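Local coordinates for peptidyl-prolyl cis-trans isomerase (Hirschia baltica, PDB 5EX2), which probably catalyses the cis-trans isomerisation of peptide bonds that precede proline, as a cyclophilin, at residues V26-T31 and D169-M174; H66-I69 and M73-G76; D21-V26 and V54-L59. One frame throughout, in Å; residues are numbered along the deposited sequence.

Three contacts illustrate how a closed barrel is tied together at different ranges along one chain. D21-V26 and V26-T31, the first segments of interactions 3 and 1, overlap at V26, on strand 25-30. Interaction 3 closes first, when helix 45-57 returns to D21-V26. Interaction 2 opens after it and closes at once as a tight hairpin of strands 63-69 and 73-76. Interaction 1 closes last, at strand 171-174, so its long loop encloses interaction 2 and crosses that of interaction 3. Interactions 1 and 2 also touch: strands 171-174 and 73-76 are sheet neighbours, joined by the backbones of L173 and A74 and by the amides of Q170 and Q75.

Interaction 1 of 3, residues V26-T31 and D169-M174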
ATOM      1  N   VAL A  26       7.300  -6.851   0.669  1.00  8.64           N
ATOM      2  CA  VAL A  26       8.393  -6.322   1.463  1.00 10.57           C
ATOM      3  C   VAL A  26       8.097  -6.540   2.931  1.00  8.61           C
ATOM      4  O   VAL A  26       6.980  -6.315   3.392  1.00  8.91           O
ATOM      5  CB  VAL A  26       8.577  -4.812   1.221  1.00 11.87           C
ATOM      6  CG1 VAL A  26       9.909  -4.328   1.784  1.00 15.05           C
ATOM      7  CG2 VAL A  26       8.431  -4.472  -0.263  1.00 21.49           C
ATOM      8  N   ILE A  27       9.111  -6.969   3.672  1.00  8.81           N
ATOM      9  CA  ILE A  27       9.002  -7.114   5.111  1.00  9.01           C
ATOM     10  C   ILE A  27       9.696  -5.932   5.786  1.00  8.96           C
ATOM     11  O   ILE A  27      10.889  -5.772   5.638  1.00 10.07           O
ATOM     12  CB  ILE A  27       9.636  -8.412   5.609  1.00  9.23           C
ATOM     13  CG1 ILE A  27       9.191  -9.604   4.748  1.00  9.86           C
ATOM     14  CG2 ILE A  27       9.271  -8.629   7.065  1.00 10.74           C
ATOM     15  CD1 ILE A  27       9.828 -10.898   5.156  1.00 11.49           C
ATOM     16  N   PHE A  28       8.913  -5.112   6.485  1.00  9.09           N
ATOM     17  CA  PHE A  28       9.449  -4.059   7.340  1.00  9.96           C
ATOM     18  C   PHE A  28       9.397  -4.536   8.779  1.00 10.83           C
ATOM     19  O   PHE A  28       8.323  -4.594   9.368  1.00 10.87           O
ATOM     20  CB  PHE A  28       8.629  -2.763   7.204  1.00 11.11           C
ATOM     21  CG  PHE A  28       9.016  -1.874   6.041  1.00 10.13           C
ATOM     22  CD1 PHE A  28       9.844  -2.318   5.024  1.00 12.00           C
ATOM     23  CD2 PHE A  28       8.510  -0.579   5.967  1.00  9.45           C
ATOM     24  CE1 PHE A  28      10.188  -1.476   3.974  1.00 13.51           C
ATOM     25  CE2 PHE A  28       8.851   0.253   4.923  1.00 12.12           C
ATOM     26  CZ  PHE A  28       9.683  -0.195   3.926  1.00 12.87           C
ATOM     27  N   GLU A  29      10.538  -4.874   9.360  1.00  9.98           N
ATOM     28  CA  GLU A  29      10.580  -5.194  10.774  1.00 10.16           C
ATOM     29  C   GLU A  29      10.836  -3.938  11.569  1.00 10.41           C
ATOM     30  O   GLU A  29      11.843  -3.280  11.343  1.00 10.98           O
ATOM     31  CB  GLU A  29      11.678  -6.203  11.066  1.00 10.51           C
ATOM     32  CG  GLU A  29      11.307  -7.631  10.711  1.00 11.20           C
ATOM     33  CD  GLU A  29      10.273  -8.208  11.669  1.00 15.63           C
ATOM     34  OE1 GLU A  29       9.813  -7.478  12.585  1.00 16.64           O
ATOM     35  OE2 GLU A  29       9.915  -9.395  11.508  1.00 17.24           O
ATOM     36  N   THR A  30       9.920  -3.591  12.469  1.00 10.71           N
ATOM     37  CA  THR A  30      10.044  -2.379  13.261  1.00 11.10           C
ATOM     38  C   THR A  30      10.136  -2.745  14.734  1.00 11.82           C
ATOM     39  O   THR A  30       9.857  -3.892  15.132  1.00 12.05           O
ATOM     40  CB  THR A  30       8.848  -1.406  13.073  1.00 11.12           C
ATOM     41  OG1 THR A  30       7.764  -1.816  13.919  1.00 11.54           O
ATOM     42  CG2 THR A  30       8.393  -1.334  11.628  1.00 10.81           C
ATOM     43  N   THR A  31      10.488  -1.763  15.556  1.00  9.84           N
ATOM     44  CA  THR A  31      10.552  -1.974  16.973  1.00 11.09           C
ATOM     45  C   THR A  31       9.174  -2.101  17.622  1.00  9.99           C
ATOM     46  O   THR A  31       9.085  -2.281  18.824  1.00 11.34           O
ATOM     47  CB  THR A  31      11.378  -0.860  17.655  1.00  9.79           C
ATOM     48  OG1 THR A  31      10.982   0.414  17.138  1.00  9.89           O
ATOM     49  CG2 THR A  31      12.859  -1.063  17.381  1.00 10.49           C
ATOM     50  N   ASP A 169      13.649   8.546  -0.548  1.00 11.95           N
ATOM     51  CA  ASP A 169      13.745   7.422   0.391  1.00  9.95           C
ATOM     52  C   ASP A 169      12.660   7.438   1.460  1.00  7.99           C
ATOM     53  O   ASP A 169      12.111   6.411   1.817  1.00  9.64           O
ATOM     54  CB  ASP A 169      15.126   7.390   1.057  1.00 11.17           C
ATOM     55  CG  ASP A 169      15.558   8.724   1.634  1.00 13.70           C
ATOM     56  OD1 ASP A 169      14.877   9.761   1.462  1.00 13.48           O
ATOM     57  OD2 ASP A 169      16.631   8.721   2.269  1.00 13.31           O
ATOM     58  N   GLN A 170      12.319   8.618   1.958  1.00  8.95           N
ATOM     59  CA  GLN A 170      11.349   8.709   3.038  1.00  9.63           C
ATOM     60  C   GLN A 170       9.975   8.304   2.573  1.00  8.70           C
ATOM     61  O   GLN A 170       9.539   8.682   1.484  1.00 10.16           O
ATOM     62  CB  GLN A 170      11.307  10.121   3.613  1.00 10.65           C
ATOM     63  CG  GLN A 170      12.605  10.512   4.270  1.00 10.61           C
ATOM     64  CD  GLN A 170      12.543  11.849   4.943  1.00 14.32           C
ATOM     65  OE1 GLN A 170      11.670  12.097   5.771  1.00 16.80           O
ATOM     66  NE2 GLN A 170      13.477  12.724   4.599  1.00 17.29           N
ATOM     67  N   PHE A 171       9.283   7.555   3.423  1.00 10.23           N
ATOM     68  CA  PHE A 171       7.974   7.001   3.118  1.00 10.67           C
ATOM     69  C   PHE A 171       7.049   7.245   4.292  1.00 12.42           C
ATOM     70  O   PHE A 171       7.505   7.563   5.396  1.00 10.00           O
ATOM     71  CB  PHE A 171       8.068   5.502   2.864  1.00  9.22           C
ATOM     72  CG  PHE A 171       8.600   4.763   4.039  1.00  9.64           C
ATOM     73  CD1 PHE A 171       9.954   4.571   4.198  1.00 10.04           C
ATOM     74  CD2 PHE A 171       7.738   4.321   5.025  1.00  9.57           C
ATOM     75  CE1 PHE A 171      10.446   3.930   5.324  1.00 10.37           C
ATOM     76  CE2 PHE A 171       8.217   3.684   6.148  1.00 11.66           C
ATOM     77  CZ  PHE A 171       9.576   3.490   6.301  1.00 12.17           C
ATOM     78  N   PHE A 172       5.751   7.157   4.091  0.62 10.56           N
ATOM     79  CA  PHE A 172       4.896   7.151   5.253  0.62  9.45           C
ATOM     80  C   PHE A 172       3.854   6.055   5.177  0.62  9.17           C
ATOM     81  O   PHE A 172       3.347   5.669   4.111  0.62  6.82           O
ATOM     82  CB  PHE A 172       4.285   8.518   5.520  0.62  7.67           C
ATOM     83  CG  PHE A 172       3.595   9.128   4.370  0.62  7.11           C
ATOM     84  CD1 PHE A 172       4.308   9.807   3.402  0.62 15.33           C
ATOM     85  CD2 PHE A 172       2.222   9.087   4.289  0.62  9.91           C
ATOM     86  CE1 PHE A 172       3.662  10.415   2.357  0.62  9.07           C
ATOM     87  CE2 PHE A 172       1.571   9.693   3.247  0.62 10.00           C
ATOM     88  CZ  PHE A 172       2.291  10.357   2.273  0.62 13.79           C
ATOM     89  N   LEU A 173       3.577   5.562   6.370  1.00  8.47           N
ATOM     90  CA  LEU A 173       2.599   4.510   6.624  1.00  8.14           C
ATOM     91  C   LEU A 173       1.308   5.160   7.073  1.00  8.70           C
ATOM     92  O   LEU A 173       1.283   5.852   8.100  1.00  8.26           O
ATOM     93  CB  LEU A 173       3.095   3.558   7.709  1.00  9.01           C
ATOM     94  CG  LEU A 173       4.488   2.978   7.497  1.00  9.75           C
ATOM     95  CD1 LEU A 173       4.853   2.100   8.692  1.00  9.48           C
ATOM     96  CD2 LEU A 173       4.580   2.167   6.208  1.00 11.09           C
ATOM     97  N   MET A 174       0.240   5.002   6.305  1.00  8.13           N
ATOM     98  CA  MET A 174      -1.012   5.662   6.645  1.00  8.07           C
ATOM     99  C   MET A 174      -1.701   5.002   7.820  1.00  8.21           C
ATOM    100  O   MET A 174      -2.028   3.826   7.782  1.00  8.70           O
ATOM    101  CB  MET A 174      -1.969   5.691   5.454  1.00  9.92           C
ATOM    102  CG  MET A 174      -1.468   6.448   4.250  1.00  9.54           C
ATOM    103  SD  MET A 174      -0.935   8.122   4.626  1.00 11.53           S
ATOM    104  CE  MET A 174      -2.343   8.745   5.513  1.00 13.51           C
TER
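F28 and F171 meet inside the barrel, reaching toward each other from strands 25-30 and 171-174, which stand opposite in the closed order of strands. From CB, which points toward the other strand, the F28 side chain runs with CG anti to the carbonyl carbon (chi1 -84°), and this carries the ring inward. F28 CD2, at 4.2 Å, and F28 CZ, at 4.4 Å from F171 CZ, flank the one atom that touches closely, CE2. F28 CE2 lies 3.6 Å from F171 CZ and 3.7 Å from F171 CE2, over one face of the F171 ring and offset toward its rim. The ring planes are inclined at 54° with centroids 5.2 Å apart, an oblique pairing. From the same strand as F171, L173 CD2 stays 4.8 Å from F28 CD2. Around the pair, I37, L213 and A216 pack on F28, while F65 packs on F171 and L173. The contact is wholly apolar, two buried rings with small shared area; its contribution is probably dispersion and exclusion of water from the barrel core, with little directional constraint.

Interaction 2 of 3, residues H66-I69 and M73-G76; sequences HRVI and MAQG
R67 and Q75 face each other in an antiparallel hairpin, and the backbone bonds come first. Q75 N donates to R67 O at 2.8 Å, whereas the return bond from R67 N to Q75 O is weak at 3.4 Å. H66 and R67 both lie opposite Q75, a classic beta bulge. Further along, I69 N gives M73 O a nearly straight bond of 2.9 Å (176° at the hydrogen), and the same oxygen receives a CA-H...O contact from V68 CA at 3.5 Å.

Polar side chains gather on the face of R67 and Q75. Q75 runs out extended with CG anti to the backbone N (chi1 -179°), bringing OE1 to the edge of the R67 guanidinium, near its plane, while the amide itself stands at 83° to that plane. The modelled R67 NH1 to Q75 OE1 hydrogen bond, 2.5 Å, is very short and belongs to one of two arginine conformers, so its exact length is doubtful. In that conformer M73, bent at chi2 and chi3, packs its CE methyl over one guanidinium face, 3.5 Å from R67 CZ. Q75 NE2 is bound by Q170 OE1, which helps to fix the amide's rotation, and the H66 ring slants past this amide, almost perpendicular to it. R67, M73 and Q75 match residues of the active site in other cyclophilins, and probably belong to it here.

Apolar contacts complete the set. I69 CD1 meets M73 CE at 3.9 Å, and on the opposite face of the sheet V68 CG2 rests against A74 CB at 4.0 Å.

In the barrel, strand 63-69 pairs on its other edge with strand 212-218, and strand 73-76 is paired with 171-174, whose F172 lies against M73 and Q75.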
ATOM      1  N   HIS A  66      10.697   9.099  12.391  1.00 10.37           N
ATOM      2  CA  HIS A  66      11.036  10.388  12.984  1.00  8.70           C
ATOM      3  C   HIS A  66       9.897  11.401  12.978  1.00  9.44           C
ATOM      4  O   HIS A  66      10.010  12.441  13.614  1.00 10.08           O
ATOM      5  CB  HIS A  66      12.238  10.987  12.260  1.00 12.83           C
ATOM      6  CG  HIS A  66      11.943  11.375  10.849  1.00  9.25           C
ATOM      7  ND1 HIS A  66      12.000  10.486   9.797  1.00 11.70           N
ATOM      8  CD2 HIS A  66      11.528  12.553  10.326  1.00 16.37           C
ATOM      9  CE1 HIS A  66      11.651  11.105   8.681  1.00 13.99           C
ATOM     10  NE2 HIS A  66      11.359  12.358   8.974  1.00 14.94           N
ATOM     11  N   ARG A  67       8.820  11.127  12.253  1.00  8.98           N
ATOM     12  CA  ARG A  67       7.677  12.035  12.225  0.51 11.60           C
ATOM     13  C   ARG A  67       6.405  11.213  12.223  1.00  9.53           C
ATOM     14  O   ARG A  67       6.050  10.617  11.210  1.00 10.10           O
ATOM     15  CB  ARG A  67       7.740  12.949  10.995  0.51 11.06           C
ATOM     16  CG  ARG A  67       6.548  13.889  10.816  0.51 26.09           C
ATOM     17  CD  ARG A  67       6.584  14.522   9.428  0.51 20.78           C
ATOM     18  NE  ARG A  67       5.364  15.259   9.083  0.51 16.88           N
ATOM     19  CZ  ARG A  67       4.621  15.051   7.998  0.51 12.83           C
ATOM     20  NH1 ARG A  67       4.942  14.117   7.114  0.51 22.28           N
ATOM     21  NH2 ARG A  67       3.534  15.788   7.789  0.51 14.61           N
ATOM     22  N   VAL A  68       5.744  11.179  13.370  1.00  8.63           N
ATOM     23  CA  VAL A  68       4.583  10.326  13.569  1.00  8.45           C
ATOM     24  C   VAL A  68       3.477  11.166  14.163  1.00  8.24           C
ATOM     25  O   VAL A  68       3.656  11.792  15.216  1.00  9.35           O
ATOM     26  CB  VAL A  68       4.915   9.144  14.496  1.00  8.96           C
ATOM     27  CG1 VAL A  68       3.710   8.259  14.707  1.00 10.22           C
ATOM     28  CG2 VAL A  68       6.067   8.339  13.935  1.00  9.79           C
ATOM     29  N   ILE A  69       2.354  11.218  13.458  1.00  8.85           N
ATOM     30  CA  ILE A  69       1.263  12.090  13.827  1.00  9.53           C
ATOM     31  C   ILE A  69       0.021  11.236  14.022  1.00  9.58           C
ATOM     32  O   ILE A  69      -0.395  10.505  13.106  1.00  9.69           O
ATOM     33  CB  ILE A  69       1.047  13.171  12.755  1.00 10.83           C
ATOM     34  CG1 ILE A  69       2.314  14.023  12.614  1.00 13.57           C
ATOM     35  CG2 ILE A  69      -0.141  14.029  13.113  1.00 12.68           C
ATOM     36  CD1 ILE A  69       2.254  15.046  11.499  1.00 12.63           C
ATOM     37  N   MET A  73      -0.274   9.635  10.016  1.00  9.83           N
ATOM     38  CA  MET A  73       0.678   8.697   9.455  1.00  9.04           C
ATOM     39  C   MET A  73       1.952   8.629  10.278  1.00  9.02           C
ATOM     40  O   MET A  73       2.182   9.444  11.169  1.00  9.56           O
ATOM     41  CB  MET A  73       0.999   9.082   8.005  1.00  8.90           C
ATOM     42  CG  MET A  73       1.513  10.511   7.829  1.00 11.26           C
ATOM     43  SD  MET A  73       3.293  10.602   8.167  1.00 13.12           S
ATOM     44  CE  MET A  73       3.396  12.059   9.206  1.00 18.20           C
ATOM     45  N   ALA A  74       2.745   7.613   9.955  1.00  8.47           N
ATOM     46  CA  ALA A  74       4.083   7.443  10.492  1.00  8.36           C
ATOM     47  C   ALA A  74       5.089   7.523   9.359  1.00  7.88           C
ATOM     48  O   ALA A  74       5.061   6.720   8.422  1.00  8.93           O
ATOM     49  CB  ALA A  74       4.195   6.114  11.209  1.00  9.52           C
ATOM     50  N   GLN A  75       5.990   8.494   9.454  1.00  8.06           N
ATOM     51  CA  GLN A  75       6.986   8.736   8.419  1.00  7.83           C
ATOM     52  C   GLN A  75       8.365   8.254   8.861  1.00 10.31           C
ATOM     53  O   GLN A  75       8.793   8.528   9.987  1.00 10.72           O
ATOM     54  CB  GLN A  75       7.029  10.222   8.064  1.00 10.15           C
ATOM     55  CG  GLN A  75       8.018  10.566   6.993  1.00 10.51           C
ATOM     56  CD  GLN A  75       7.884  12.009   6.540  1.00 16.36           C
ATOM     57  OE1 GLN A  75       6.817  12.601   6.660  1.00 25.63           O
ATOM     58  NE2 GLN A  75       8.971  12.593   6.062  1.00 14.65           N
ATOM     59  N   GLY A  76       9.034   7.527   7.971  1.00  8.95           N
ATOM     60  CA  GLY A  76      10.370   7.009   8.223  1.00  9.65           C
ATOM     61  C   GLY A  76      11.217   7.092   6.976  1.00 10.28           C
ATOM     62  O   GLY A  76      10.889   7.810   6.028  1.00  9.90           O
TER

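Interaction 3 of 3, residues D21-V26 and V54-L59; sequences DPDNLV and VVRTGL
Helix 45-57, one of the helices that pack against the cyclophilin barrel, sends V55 and R56 to V26 on strand 25-30 and D23 in the 3-10 turn that leads into it. The R56 chain is extended from CG to NE, and its NH2 donates to D23 OD1 at 2.9 Å, a salt bridge. NH2 approaches that oxygen nearly along its C-O axis, and OD1 lies 20° out of the guanidinium plane; carboxylate and guanidinium are turned only 23° apart. A water completes the link, donating to D23 OD2 at 2.6 Å and accepting from R56 NH1 at 3.0 Å. Nearer the barrel, V26 CG1 touches V55 CG2 at 4.0 Å, the two side chains running antiparallel. D23 is held by an Asx turn, in which D23 N bonds to D21 OD1. Beyond the segments, S220 OG bonds to D23 OD1 and D221 forms a second salt bridge with R56 NE. Replacing D23 by an alanine would probably leave R56 with D221 alone of these acidic partners, S220 OG without this acceptor and the water without its carboxylate anchor. Two acidic partners and a water thus grip one arginine, a directional attachment to which the valine pair adds apolar contact.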
ATOM      1  N   ASP A  21       2.879 -11.932  -5.348  1.00 11.45           N
ATOM      2  CA  ASP A  21       4.191 -12.138  -5.941  1.00 10.54           C
ATOM      3  C   ASP A  21       5.292 -11.804  -4.917  1.00 12.89           C
ATOM      4  O   ASP A  21       5.287 -10.717  -4.351  1.00 10.00           O
ATOM      5  CB  ASP A  21       4.286 -11.235  -7.179  1.00 14.20           C
ATOM      6  CG  ASP A  21       5.547 -11.431  -7.992  1.00 16.71           C
ATOM      7  OD1 ASP A  21       6.602 -11.794  -7.440  1.00 16.10           O
ATOM      8  OD2 ASP A  21       5.482 -11.164  -9.213  1.00 22.60           O
ATOM      9  N   PRO A  22       6.241 -12.726  -4.665  1.00 10.76           N
ATOM     10  CA  PRO A  22       7.285 -12.376  -3.691  1.00 12.18           C
ATOM     11  C   PRO A  22       8.082 -11.114  -4.041  1.00 11.54           C
ATOM     12  O   PRO A  22       8.557 -10.466  -3.117  1.00 10.62           O
ATOM     13  CB  PRO A  22       8.215 -13.605  -3.702  1.00 13.35           C
ATOM     14  CG  PRO A  22       7.444 -14.696  -4.262  1.00 15.78           C
ATOM     15  CD  PRO A  22       6.345 -14.126  -5.116  1.00 10.98           C
ATOM     16  N   ASP A  23       8.213 -10.764  -5.317  1.00 10.82           N
ATOM     17  CA  ASP A  23       8.928  -9.551  -5.679  1.00 11.03           C
ATOM     18  C   ASP A  23       8.061  -8.304  -5.445  1.00 10.54           C
ATOM     19  O   ASP A  23       8.545  -7.189  -5.611  1.00 11.61           O
ATOM     20  CB  ASP A  23       9.398  -9.606  -7.136  1.00 12.68           C
ATOM     21  CG  ASP A  23      10.651  -8.780  -7.371  1.00 14.30           C
ATOM     22  OD1 ASP A  23      11.558  -8.799  -6.507  1.00 15.43           O
ATOM     23  OD2 ASP A  23      10.750  -8.100  -8.411  1.00 17.41           O
ATOM     24  N   ASN A  24       6.794  -8.484  -5.086  1.00 10.92           N
ATOM     25  CA  ASN A  24       5.945  -7.355  -4.701  1.00  9.73           C
ATOM     26  C   ASN A  24       5.701  -7.313  -3.198  1.00 10.15           C
ATOM     27  O   ASN A  24       4.815  -6.610  -2.740  1.00 10.80           O
ATOM     28  CB  ASN A  24       4.588  -7.417  -5.413  1.00  9.68           C
ATOM     29  CG  ASN A  24       4.691  -7.212  -6.898  1.00 10.73           C
ATOM     30  OD1 ASN A  24       5.695  -6.742  -7.402  1.00 13.39           O
ATOM     31  ND2 ASN A  24       3.633  -7.575  -7.612  1.00 14.83           N
ATOM     32  N   LEU A  25       6.474  -8.072  -2.429  1.00  9.09           N
ATOM     33  CA  LEU A  25       6.222  -8.205  -1.000  1.00  9.43           C
ATOM     34  C   LEU A  25       7.460  -7.832  -0.209  1.00  9.69           C
ATOM     35  O   LEU A  25       8.512  -8.437  -0.369  1.00 10.06           O
ATOM     36  CB  LEU A  25       5.791  -9.633  -0.665  1.00  9.92           C
ATOM     37  CG  LEU A  25       5.347  -9.940   0.764  1.00 11.50           C
ATOM     38  CD1 LEU A  25       4.175  -9.071   1.202  1.00 12.36           C
ATOM     39  CD2 LEU A  25       4.969 -11.422   0.862  1.00 14.99           C
ATOM     40  N   VAL A  26       7.300  -6.851   0.669  1.00  8.64           N
ATOM     41  CA  VAL A  26       8.393  -6.322   1.463  1.00 10.57           C
ATOM     42  C   VAL A  26       8.097  -6.540   2.931  1.00  8.61           C
ATOM     43  O   VAL A  26       6.980  -6.315   3.392  1.00  8.91           O
ATOM     44  CB  VAL A  26       8.577  -4.812   1.221  1.00 11.87           C
ATOM     45  CG1 VAL A  26       9.909  -4.328   1.784  1.00 15.05           C
ATOM     46  CG2 VAL A  26       8.431  -4.472  -0.263  1.00 21.49           C
ATOM     47  N   VAL A  54      16.062   0.636  -2.964  1.00  9.05           N
ATOM     48  CA  VAL A  54      16.533   1.126  -1.668  1.00 10.09           C
ATOM     49  C   VAL A  54      16.583  -0.014  -0.641  1.00  8.93           C
ATOM     50  O   VAL A  54      17.547  -0.152   0.107  1.00 10.23           O
ATOM     51  CB  VAL A  54      15.654   2.295  -1.166  1.00 10.58           C
ATOM     52  CG1 VAL A  54      16.104   2.771   0.204  1.00 11.44           C
ATOM     53  CG2 VAL A  54      15.715   3.451  -2.149  1.00 14.50           C
ATOM     54  N   VAL A  55      15.566  -0.861  -0.629  1.00  9.34           N
ATOM     55  CA  VAL A  55      15.557  -1.999   0.276  1.00  9.30           C
ATOM     56  C   VAL A  55      16.827  -2.817   0.076  1.00 10.20           C
ATOM     57  O   VAL A  55      17.512  -3.164   1.041  1.00 11.53           O
ATOM     58  CB  VAL A  55      14.288  -2.884   0.064  1.00  8.12           C
ATOM     59  CG1 VAL A  55      14.424  -4.225   0.782  1.00  9.32           C
ATOM     60  CG2 VAL A  55      13.053  -2.164   0.552  1.00  8.92           C
ATOM     61  N   ARG A  56      17.171  -3.075  -1.180  1.00  8.83           N
ATOM     62  CA  ARG A  56      18.287  -3.960  -1.499  1.00 10.03           C
ATOM     63  C   ARG A  56      19.655  -3.342  -1.224  1.00  8.38           C
ATOM     64  O   ARG A  56      20.641  -4.049  -1.218  1.00 11.34           O
ATOM     65  CB  ARG A  56      18.171  -4.424  -2.956  1.00 11.46           C
ATOM     66  CG  ARG A  56      17.137  -5.505  -3.081  1.00 10.83           C
ATOM     67  CD  ARG A  56      16.708  -5.700  -4.493  1.00 12.86           C
ATOM     68  NE  ARG A  56      15.824  -6.848  -4.567  1.00 11.50           N
ATOM     69  CZ  ARG A  56      14.944  -7.064  -5.533  1.00 13.81           C
ATOM     70  NH1 ARG A  56      14.792  -6.186  -6.520  1.00 12.68           N
ATOM     71  NH2 ARG A  56      14.203  -8.158  -5.496  1.00 13.00           N
ATOM     72  N   THR A  57      19.712  -2.038  -0.967  1.00  9.10           N
ATOM     73  CA  THR A  57      20.966  -1.435  -0.497  1.00 10.16           C
ATOM     74  C   THR A  57      21.250  -1.727   0.972  1.00 10.19           C
ATOM     75  O   THR A  57      22.375  -1.522   1.439  1.00 12.19           O
ATOM     76  CB  THR A  57      20.990   0.101  -0.631  1.00 10.37           C
ATOM     77  OG1 THR A  57      20.058   0.675   0.295  1.00 11.53           O
ATOM     78  CG2 THR A  57      20.706   0.544  -2.046  1.00 15.80           C
ATOM     79  N   GLY A  58      20.220  -2.151   1.702  1.00 10.02           N
ATOM     80  CA  GLY A  58      20.321  -2.320   3.136  1.00  9.13           C
ATOM     81  C   GLY A  58      20.184  -1.029   3.922  1.00  9.91           C
ATOM     82  O   GLY A  58      20.147  -1.047   5.159  1.00 11.31           O
ATOM     83  N   LEU A  59      20.075   0.099   3.229  1.00  9.55           N
ATOM     84  CA  LEU A  59      20.182   1.388   3.899  1.00 10.52           C
ATOM     85  C   LEU A  59      18.970   1.805   4.722  1.00 10.15           C
ATOM     86  O   LEU A  59      19.060   2.730   5.524  1.00 10.95           O
ATOM     87  CB  LEU A  59      20.489   2.474   2.873  1.00 13.75           C
ATOM     88  CG  LEU A  59      21.886   2.368   2.267  1.00 13.79           C
ATOM     89  CD1 LEU A  59      22.048   3.351   1.127  1.00 15.09           C
ATOM     90  CD2 LEU A  59      22.993   2.563   3.324  1.00 17.54           C
TER
HETATM   91  O   HOH W   1      13.162  -7.140  -8.816  1.00 16.67           O